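Local coordinates for protein lectin (PDB 4HR6) that binds galactosides through ricin-type beta-trefoil lectin domains and belongs to a nontoxic, three-chain homologue of type II ribosome-inactivating proteins, at residues C[223-237]-C[247-260]. Residues are numbered along the deposited sequence; the frame is centred on the assembly and turned at random.
Sequences GSISTPGNQRLAMDV and IILHRPHGDLNQQW. With AMG (methyl alpha-D-galactopyranoside), chain E.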
ATOM      1  N   GLY C 223      -2.072  -4.081   7.711  1.00 41.02           N
ATOM      2  CA  GLY C 223      -1.400  -5.282   7.226  1.00 41.94           C
ATOM      3  C   GLY C 223      -2.312  -6.496   7.061  1.00 40.76           C
ATOM      4  O   GLY C 223      -1.857  -7.534   6.609  1.00 41.55           O
ATOM      5  N   SER C 224      -3.596  -6.377   7.407  1.00 43.55           N
ATOM      6  CA  SER C 224      -4.533  -7.505   7.271  1.00 41.70           C
ATOM      7  C   SER C 224      -4.995  -7.732   5.833  1.00 41.89           C
ATOM      8  O   SER C 224      -4.875  -6.850   4.956  1.00 36.43           O
ATOM      9  CB  SER C 224      -5.746  -7.332   8.190  1.00 43.93           C
ATOM     10  OG  SER C 224      -6.612  -6.282   7.775  1.00 44.32           O
ATOM     11  N   ILE C 225      -5.459  -8.952   5.574  1.00 40.12           N
ATOM     12  CA  ILE C 225      -6.257  -9.248   4.388  1.00 38.31           C
ATOM     13  C   ILE C 225      -7.623  -9.549   4.962  1.00 43.26           C
ATOM     14  O   ILE C 225      -7.815 -10.601   5.582  1.00 42.80           O
ATOM     15  CB  ILE C 225      -5.715 -10.439   3.611  1.00 40.32           C
ATOM     16  CG1 ILE C 225      -4.296 -10.136   3.130  1.00 40.73           C
ATOM     17  CG2 ILE C 225      -6.626 -10.777   2.438  1.00 41.75           C
ATOM     18  CD1 ILE C 225      -3.659 -11.232   2.295  1.00 40.48           C
ATOM     19  N   SER C 226      -8.550  -8.605   4.793  1.00 41.87           N
ATOM     20  CA  SER C 226      -9.826  -8.622   5.499  1.00 42.07           C
ATOM     21  C   SER C 226     -11.053  -8.743   4.588  1.00 43.24           C
ATOM     22  O   SER C 226     -10.968  -8.564   3.374  1.00 40.95           O
ATOM     23  CB  SER C 226      -9.967  -7.352   6.320  1.00 43.53           C
ATOM     24  OG  SER C 226      -9.066  -7.359   7.404  1.00 51.22           O
ATOM     25  N   THR C 227     -12.196  -9.047   5.201  1.00 44.19           N
ATOM     26  CA  THR C 227     -13.485  -8.974   4.522  1.00 48.80           C
ATOM     27  C   THR C 227     -13.957  -7.521   4.607  1.00 49.56           C
ATOM     28  O   THR C 227     -13.689  -6.850   5.603  1.00 51.83           O
ATOM     29  CB  THR C 227     -14.526  -9.904   5.183  1.00 46.81           C
ATOM     30  OG1 THR C 227     -14.662  -9.566   6.572  1.00 46.06           O
ATOM     31  CG2 THR C 227     -14.090 -11.347   5.061  1.00 44.26           C
ATOM     32  N   PRO C 228     -14.640  -7.022   3.566  1.00 52.14           N
ATOM     33  CA  PRO C 228     -15.163  -5.648   3.650  1.00 56.31           C
ATOM     34  C   PRO C 228     -16.336  -5.563   4.621  1.00 59.02           C
ATOM     35  O   PRO C 228     -17.052  -6.549   4.802  1.00 62.97           O
ATOM     36  CB  PRO C 228     -15.606  -5.345   2.211  1.00 54.55           C
ATOM     37  CG  PRO C 228     -15.896  -6.682   1.614  1.00 55.43           C
ATOM     38  CD  PRO C 228     -14.988  -7.677   2.293  1.00 55.55           C
ATOM     39  N   GLY C 229     -16.515  -4.410   5.257  1.00 65.82           N
ATOM     40  CA  GLY C 229     -17.655  -4.188   6.158  1.00 73.48           C
ATOM     41  C   GLY C 229     -17.275  -3.831   7.584  1.00 82.01           C
ATOM     42  O   GLY C 229     -16.096  -3.620   7.894  1.00 84.21           O
ATOM     43  N   ASN C 230     -18.284  -3.762   8.454  1.00 90.72           N
ATOM     44  CA  ASN C 230     -18.076  -3.449   9.871  1.00 94.21           C
ATOM     45  C   ASN C 230     -17.729  -4.707  10.670  1.00 94.45           C
ATOM     46  O   ASN C 230     -16.745  -4.718  11.416  1.00 96.07           O
ATOM     47  CB  ASN C 230     -19.311  -2.761  10.464  1.00 94.67           C
ATOM     48  N   GLN C 231     -18.533  -5.762  10.503  1.00 91.17           N
ATOM     49  CA  GLN C 231     -18.287  -7.052  11.164  1.00 84.10           C
ATOM     50  C   GLN C 231     -17.137  -7.766  10.451  1.00 78.41           C
ATOM     51  O   GLN C 231     -17.331  -8.783   9.785  1.00 75.35           O
ATOM     52  CB  GLN C 231     -19.556  -7.911  11.151  1.00 84.21           C
ATOM     53  N   ARG C 232     -15.934  -7.223  10.622  1.00 72.37           N
ATOM     54  CA  ARG C 232     -14.774  -7.557   9.791  1.00 65.83           C
ATOM     55  C   ARG C 232     -14.005  -8.767  10.319  1.00 58.17           C
ATOM     56  O   ARG C 232     -13.794  -8.891  11.520  1.00 59.16           O
ATOM     57  CB  ARG C 232     -13.841  -6.334   9.730  1.00 68.33           C
ATOM     58  CG  ARG C 232     -12.533  -6.539   8.981  1.00 67.84           C
ATOM     59  CD  ARG C 232     -11.735  -5.250   8.902  1.00 68.11           C
ATOM     60  NE  ARG C 232     -11.151  -4.844  10.184  1.00 67.67           N
ATOM     61  CZ  ARG C 232      -9.867  -4.982  10.540  1.00 67.57           C
ATOM     62  NH1 ARG C 232      -8.965  -5.539   9.725  1.00 68.62           N
ATOM     63  NH2 ARG C 232      -9.474  -4.556  11.738  1.00 64.41           N
ATOM     64  N   LEU C 233     -13.574  -9.644   9.411  1.00 53.04           N
ATOM     65  CA  LEU C 233     -12.688 -10.762   9.751  1.00 54.11           C
ATOM     66  C   LEU C 233     -11.423 -10.747   8.880  1.00 53.55           C
ATOM     67  O   LEU C 233     -11.464 -10.317   7.724  1.00 51.43           O
ATOM     68  CB  LEU C 233     -13.400 -12.108   9.566  1.00 55.18           C
ATOM     69  CG  LEU C 233     -14.768 -12.323  10.230  1.00 58.82           C
ATOM     70  CD1 LEU C 233     -15.406 -13.607   9.703  1.00 58.73           C
ATOM     71  CD2 LEU C 233     -14.655 -12.347  11.747  1.00 58.08           C
ATOM     72  N   ALA C 234     -10.328 -11.277   9.434  1.00 51.68           N
ATOM     73  CA  ALA C 234      -9.011 -11.275   8.791  1.00 47.08           C
ATOM     74  C   ALA C 234      -8.479 -12.674   8.520  1.00 47.87           C
ATOM     75  O   ALA C 234      -8.669 -13.593   9.304  1.00 49.31           O
ATOM     76  CB  ALA C 234      -8.027 -10.556   9.686  1.00 49.34           C
ATOM     77  N   MET C 235      -7.771 -12.803   7.413  1.00 48.32           N
ATOM     78  CA  MET C 235      -7.009 -13.985   7.085  1.00 45.89           C
ATOM     79  C   MET C 235      -5.945 -14.189   8.174  1.00 48.29           C
ATOM     80  O   MET C 235      -5.370 -13.227   8.694  1.00 44.01           O
ATOM     81  CB  MET C 235      -6.389 -13.801   5.703  1.00 47.99           C
ATOM     82  CG  MET C 235      -6.013 -15.079   5.003  1.00 48.84           C
ATOM     83  SD  MET C 235      -5.642 -14.864   3.254  1.00 50.36           S
ATOM     84  CE  MET C 235      -7.221 -14.338   2.624  1.00 49.80           C
ATOM     85  N   ASP C 236      -5.715 -15.447   8.540  1.00 48.27           N
ATOM     86  CA  ASP C 236      -5.065 -15.775   9.808  1.00 47.57           C
ATOM     87  C   ASP C 236      -4.435 -17.161   9.713  1.00 49.18           C
ATOM     88  O   ASP C 236      -5.098 -18.128   9.322  1.00 52.31           O
ATOM     89  CB  ASP C 236      -6.107 -15.699  10.940  1.00 48.39           C
ATOM     90  CG  ASP C 236      -5.588 -16.207  12.292  1.00 47.18           C
ATOM     91  OD1 ASP C 236      -5.996 -15.671  13.352  1.00 44.58           O
ATOM     92  OD2 ASP C 236      -4.793 -17.150  12.298  1.00 47.13           O
ATOM     93  N   VAL C 237      -3.152 -17.234  10.055  1.00 46.14           N
ATOM     94  CA  VAL C 237      -2.414 -18.483  10.113  1.00 46.31           C
ATOM     95  C   VAL C 237      -2.724 -19.136  11.459  1.00 46.99           C
ATOM     96  O   VAL C 237      -2.364 -18.604  12.516  1.00 45.18           O
ATOM     97  CB  VAL C 237      -0.889 -18.277   9.960  1.00 46.81           C
ATOM     98  CG1 VAL C 237      -0.169 -19.623   9.897  1.00 49.35           C
ATOM     99  CG2 VAL C 237      -0.574 -17.463   8.707  1.00 47.69           C
ATOM    100  N   ILE C 247      -5.036 -22.003   6.788  1.00 53.17           N
ATOM    101  CA  ILE C 247      -5.373 -20.582   6.799  1.00 50.64           C
ATOM    102  C   ILE C 247      -6.862 -20.451   7.106  1.00 51.03           C
ATOM    103  O   ILE C 247      -7.696 -21.036   6.414  1.00 50.60           O
ATOM    104  CB  ILE C 247      -5.083 -19.912   5.440  1.00 51.18           C
ATOM    105  CG1 ILE C 247      -3.657 -20.215   4.980  1.00 50.18           C
ATOM    106  CG2 ILE C 247      -5.340 -18.403   5.519  1.00 52.85           C
ATOM    107  CD1 ILE C 247      -2.600 -19.870   6.013  1.00 50.52           C
ATOM    108  N   ILE C 248      -7.185 -19.687   8.143  1.00 49.19           N
ATOM    109  CA  ILE C 248      -8.558 -19.498   8.565  1.00 52.01           C
ATOM    110  C   ILE C 248      -8.959 -18.020   8.531  1.00 56.24           C
ATOM    111  O   ILE C 248      -8.112 -17.148   8.347  1.00 58.25           O
ATOM    112  CB  ILE C 248      -8.785 -20.055   9.992  1.00 53.54           C
ATOM    113  CG1 ILE C 248      -8.018 -19.240  11.036  1.00 52.07           C
ATOM    114  CG2 ILE C 248      -8.386 -21.526  10.051  1.00 54.60           C
ATOM    115  CD1 ILE C 248      -8.303 -19.635  12.469  1.00 52.13           C
ATOM    116  N   LEU C 249     -10.253 -17.772   8.740  1.00 56.41           N
ATOM    117  CA  LEU C 249     -10.839 -16.442   8.785  1.00 57.19           C
ATOM    118  C   LEU C 249     -11.253 -16.134  10.213  1.00 57.05           C
ATOM    119  O   LEU C 249     -12.195 -16.714  10.731  1.00 58.31           O
ATOM    120  CB  LEU C 249     -12.055 -16.384   7.859  1.00 58.50           C
ATOM    121  CG  LEU C 249     -12.696 -15.020   7.601  1.00 60.09           C
ATOM    122  CD1 LEU C 249     -11.695 -14.041   7.009  1.00 60.49           C
ATOM    123  CD2 LEU C 249     -13.870 -15.194   6.653  1.00 62.21           C
ATOM    124  N   HIS C 250     -10.554 -15.199  10.840  1.00 57.17           N
ATOM    125  CA  HIS C 250     -10.606 -15.030  12.281  1.00 55.25           C
ATOM    126  C   HIS C 250     -10.987 -13.611  12.670  1.00 56.80           C
ATOM    127  O   HIS C 250     -10.952 -12.706  11.851  1.00 62.01           O
ATOM    128  CB  HIS C 250      -9.224 -15.381  12.845  1.00 55.08           C
ATOM    129  CG  HIS C 250      -9.199 -15.581  14.325  1.00 54.23           C
ATOM    130  ND1 HIS C 250      -8.982 -14.547  15.211  1.00 57.41           N
ATOM    131  CD2 HIS C 250      -9.347 -16.694  15.077  1.00 54.51           C
ATOM    132  CE1 HIS C 250      -9.004 -15.016  16.446  1.00 56.06           C
ATOM    133  NE2 HIS C 250      -9.223 -16.316  16.392  1.00 54.64           N
ATOM    134  N   ARG C 251     -11.371 -13.437  13.927  1.00 63.04           N
ATOM    135  CA  ARG C 251     -11.518 -12.119  14.530  1.00 64.89           C
ATOM    136  C   ARG C 251     -10.203 -11.336  14.384  1.00 62.83           C
ATOM    137  O   ARG C 251      -9.131 -11.892  14.635  1.00 62.50           O
ATOM    138  CB  ARG C 251     -11.858 -12.287  16.012  1.00 70.47           C
ATOM    139  CG  ARG C 251     -12.321 -11.033  16.724  1.00 77.05           C
ATOM    140  CD  ARG C 251     -12.557 -11.300  18.207  1.00 83.34           C
ATOM    141  NE  ARG C 251     -13.518 -10.350  18.772  1.00 88.48           N
ATOM    142  CZ  ARG C 251     -14.844 -10.513  18.790  1.00 92.41           C
ATOM    143  NH1 ARG C 251     -15.417 -11.605  18.290  1.00 96.06           N
ATOM    144  NH2 ARG C 251     -15.611  -9.568  19.323  1.00 94.32           N
ATOM    145  N   PRO C 252     -10.271 -10.049  13.989  1.00 61.79           N
ATOM    146  CA  PRO C 252      -9.038  -9.271  13.806  1.00 59.43           C
ATOM    147  C   PRO C 252      -8.376  -8.868  15.120  1.00 55.72           C
ATOM    148  O   PRO C 252      -9.039  -8.340  16.014  1.00 54.15           O
ATOM    149  CB  PRO C 252      -9.515  -8.019  13.053  1.00 62.35           C
ATOM    150  CG  PRO C 252     -10.918  -8.300  12.632  1.00 63.67           C
ATOM    151  CD  PRO C 252     -11.459  -9.247  13.651  1.00 62.64           C
ATOM    152  N   HIS C 253      -7.083  -9.141  15.248  1.00 53.17           N
ATOM    153  CA  HIS C 253      -6.318  -8.675  16.421  1.00 55.74           C
ATOM    154  C   HIS C 253      -4.952  -8.068  16.071  1.00 54.17           C
ATOM    155  O   HIS C 253      -4.270  -7.544  16.949  1.00 56.55           O
ATOM    156  CB  HIS C 253      -6.171  -9.785  17.490  1.00 53.71           C
ATOM    157  CG  HIS C 253      -5.661 -11.088  16.955  1.00 53.53           C
ATOM    158  ND1 HIS C 253      -4.491 -11.196  16.235  1.00 56.36           N
ATOM    159  CD2 HIS C 253      -6.158 -12.345  17.048  1.00 53.48           C
ATOM    160  CE1 HIS C 253      -4.289 -12.457  15.901  1.00 53.37           C
ATOM    161  NE2 HIS C 253      -5.284 -13.177  16.387  1.00 54.01           N
ATOM    162  N   GLY C 254      -4.550  -8.147  14.806  1.00 52.66           N
ATOM    163  CA  GLY C 254      -3.351  -7.458  14.338  1.00 56.39           C
ATOM    164  C   GLY C 254      -1.999  -8.036  14.730  1.00 55.82           C
ATOM    165  O   GLY C 254      -0.983  -7.367  14.582  1.00 54.39           O
ATOM    166  N   ASP C 255      -1.970  -9.280  15.197  1.00 58.38           N
ATOM    167  CA  ASP C 255      -0.717  -9.938  15.541  1.00 57.44           C
ATOM    168  C   ASP C 255      -0.063 -10.497  14.267  1.00 55.77           C
ATOM    169  O   ASP C 255      -0.637 -10.429  13.179  1.00 58.53           O
ATOM    170  CB  ASP C 255      -0.951 -11.043  16.583  1.00 60.99           C
ATOM    171  CG  ASP C 255       0.277 -11.294  17.468  1.00 64.06           C
ATOM    172  OD1 ASP C 255       1.420 -11.028  17.026  1.00 63.08           O
ATOM    173  OD2 ASP C 255       0.103 -11.758  18.609  1.00 67.74           O
ATOM    174  N   LEU C 256       1.128 -11.062  14.416  1.00 54.55           N
ATOM    175  CA  LEU C 256       1.981 -11.414  13.283  1.00 51.84           C
ATOM    176  C   LEU C 256       1.373 -12.447  12.346  1.00 49.49           C
ATOM    177  O   LEU C 256       1.645 -12.436  11.132  1.00 45.20           O
ATOM    178  CB  LEU C 256       3.329 -11.923  13.783  1.00 55.10           C
ATOM    179  CG  LEU C 256       4.164 -10.989  14.669  1.00 58.91           C
ATOM    180  CD1 LEU C 256       5.361 -11.758  15.206  1.00 62.11           C
ATOM    181  CD2 LEU C 256       4.617  -9.752  13.908  1.00 58.05           C
ATOM    182  N   ASN C 257       0.562 -13.345  12.900  1.00 48.27           N
ATOM    183  CA  ASN C 257      -0.102 -14.364  12.091  1.00 49.28           C
ATOM    184  C   ASN C 257      -1.262 -13.809  11.250  1.00 46.98           C
ATOM    185  O   ASN C 257      -1.816 -14.541  10.419  1.00 43.95           O
ATOM    186  CB  ASN C 257      -0.582 -15.545  12.952  1.00 50.71           C
ATOM    187  CG  ASN C 257      -1.579 -15.127  14.007  1.00 52.10           C
ATOM    188  OD1 ASN C 257      -1.478 -14.037  14.562  1.00 52.31           O
ATOM    189  ND2 ASN C 257      -2.557 -15.982  14.278  1.00 54.29           N
ATOM    190  N   GLN C 258      -1.610 -12.532  11.462  1.00 47.51           N
ATOM    191  CA  GLN C 258      -2.608 -11.822  10.639  1.00 47.25           C
ATOM    192  C   GLN C 258      -2.015 -10.674   9.784  1.00 48.30           C
ATOM    193  O   GLN C 258      -2.759  -9.887   9.165  1.00 46.36           O
ATOM    194  CB  GLN C 258      -3.722 -11.271  11.534  1.00 46.53           C
ATOM    195  CG  GLN C 258      -4.705 -12.322  11.988  1.00 51.16           C
ATOM    196  CD  GLN C 258      -5.810 -11.760  12.855  1.00 54.20           C
ATOM    197  OE1 GLN C 258      -5.900 -10.554  13.063  1.00 54.95           O
ATOM    198  NE2 GLN C 258      -6.657 -12.644  13.381  1.00 55.98           N
ATOM    199  N   GLN C 259      -0.689 -10.597   9.729  1.00 46.01           N
ATOM    200  CA  GLN C 259       0.003  -9.557   8.970  1.00 43.34           C
ATOM    201  C   GLN C 259       0.565 -10.176   7.717  1.00 40.70           C
ATOM    202  O   GLN C 259       1.136 -11.253   7.761  1.00 40.98           O
ATOM    203  CB  GLN C 259       1.114  -8.922   9.813  1.00 46.83           C
ATOM    204  CG  GLN C 259       0.615  -7.927  10.864  1.00 49.56           C
ATOM    205  CD  GLN C 259       1.745  -7.364  11.713  1.00 56.79           C
ATOM    206  OE1 GLN C 259       2.877  -7.229  11.245  1.00 57.76           O
ATOM    207  NE2 GLN C 259       1.449  -7.039  12.979  1.00 59.93           N
ATOM    208  N   TRP C 260       0.403  -9.476   6.600  1.00 38.58           N
ATOM    209  CA  TRP C 260       0.786  -9.957   5.282  1.00 37.54           C
ATOM    210  C   TRP C 260       1.394  -8.821   4.473  1.00 37.39           C
ATOM    211  O   TRP C 260       1.165  -7.650   4.770  1.00 39.00           O
ATOM    212  CB  TRP C 260      -0.460 -10.448   4.530  1.00 39.83           C
ATOM    213  CG  TRP C 260      -1.247 -11.495   5.254  1.00 38.75           C
ATOM    214  CD1 TRP C 260      -2.228 -11.300   6.187  1.00 41.43           C
ATOM    215  CD2 TRP C 260      -1.093 -12.906   5.120  1.00 37.51           C
ATOM    216  NE1 TRP C 260      -2.700 -12.511   6.638  1.00 39.17           N
ATOM    217  CE2 TRP C 260      -2.028 -13.514   5.981  1.00 39.36           C
ATOM    218  CE3 TRP C 260      -0.269 -13.717   4.332  1.00 37.88           C
ATOM    219  CZ2 TRP C 260      -2.144 -14.907   6.098  1.00 36.81           C
ATOM    220  CZ3 TRP C 260      -0.397 -15.111   4.441  1.00 38.91           C
ATOM    221  CH2 TRP C 260      -1.324 -15.679   5.320  1.00 36.41           C
TER
HETATM  222  C1  AMG E 302      -4.924 -18.398  18.594  1.00 65.72           C
HETATM  223  C2  AMG E 302      -4.385 -17.308  17.666  1.00 66.77           C
HETATM  224  C3  AMG E 302      -5.467 -16.832  16.689  1.00 66.33           C
HETATM  225  C4  AMG E 302      -6.058 -18.025  15.949  1.00 66.82           C
HETATM  226  C5  AMG E 302      -6.483 -19.122  16.939  1.00 68.41           C
HETATM  227  C6  AMG E 302      -6.959 -20.395  16.244  1.00 69.81           C
HETATM  228  C7  AMG E 302      -5.946 -18.403  20.747  1.00 70.36           C
HETATM  229  O1  AMG E 302      -5.978 -17.884  19.420  1.00 67.65           O
HETATM  230  O2  AMG E 302      -3.902 -16.229  18.469  1.00 63.35           O
HETATM  231  O3  AMG E 302      -4.941 -15.896  15.736  1.00 66.52           O
HETATM  232  O4  AMG E 302      -5.090 -18.516  15.013  1.00 60.55           O
HETATM  233  O5  AMG E 302      -5.397 -19.478  17.796  1.00 63.85           O
HETATM  234  O6  AMG E 302      -7.767 -21.139  17.165  1.00 73.80           O
HETATM  235  O   HOH W   1      -5.093 -10.688   7.880  1.00 43.61           O
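Asp236 and Gln258 meet beside the bound galactoside, and their pairing illustrates how a lectin holds a carboxylate in place within its sugar site. Asp236 OD1 accepts from AMG O3 at 2.6 Å. Asp236 OD2 takes AMG O4 at 3.1 Å, and the carboxylate thus spans two adjacent hydroxyls, one on each oxygen. His253 NE2 and Asn257 ND2 both donate to AMG O3, and the His250 ring lays one face against the sugar carbons C3 and C4; Asp199 and Arg239 add further bonds to the ligand.

Behind this first shell, Gln258 NE2 reaches Asp236 OD1 at 3.1 Å on its anti side, the amide turned 69° from the carboxylate. That same nitrogen also donates to Arg251 O, which His250 ND1 meets as well, and Gln258 OE1 receives His253 N and Gly254 N. Besides AMG O3, Asn257 ND2 serves Val237 O at 3.2 Å; this acceptor lies in the amide plane and fixes the amide's rotation. Val237 N returns a bond to Asn257 O.

The platform is the antiparallel hairpin of strands 234-237 and 247-250, with Asp236 and Ile248 a hydrogen-bonded pair. On the face opposite Asp236 and His250, Met235, Val237 and Ile247 pack together, and Val237 CG2 touches Trp260 CH2. With CG anti to the backbone N (chi1 -158°), Met235 sets its CG against Ile247 CG2. Its sulfur makes a distant Met-aromatic contact above the indole, 4.9 Å from Met235 SD to the centroid of the six-membered ring of Trp260. Ile225 CD1 makes a CH-pi contact over the five-membered ring. A water joins Ile225 N, Met235 O and Gln258 O.

The Gln258 N-H and two sugar hydroxyls would be expected to suit a charged Asp236 carboxylate, consistent with an acceptor positioned by the protein to recognise galactose's equatorial O3 and axial O4.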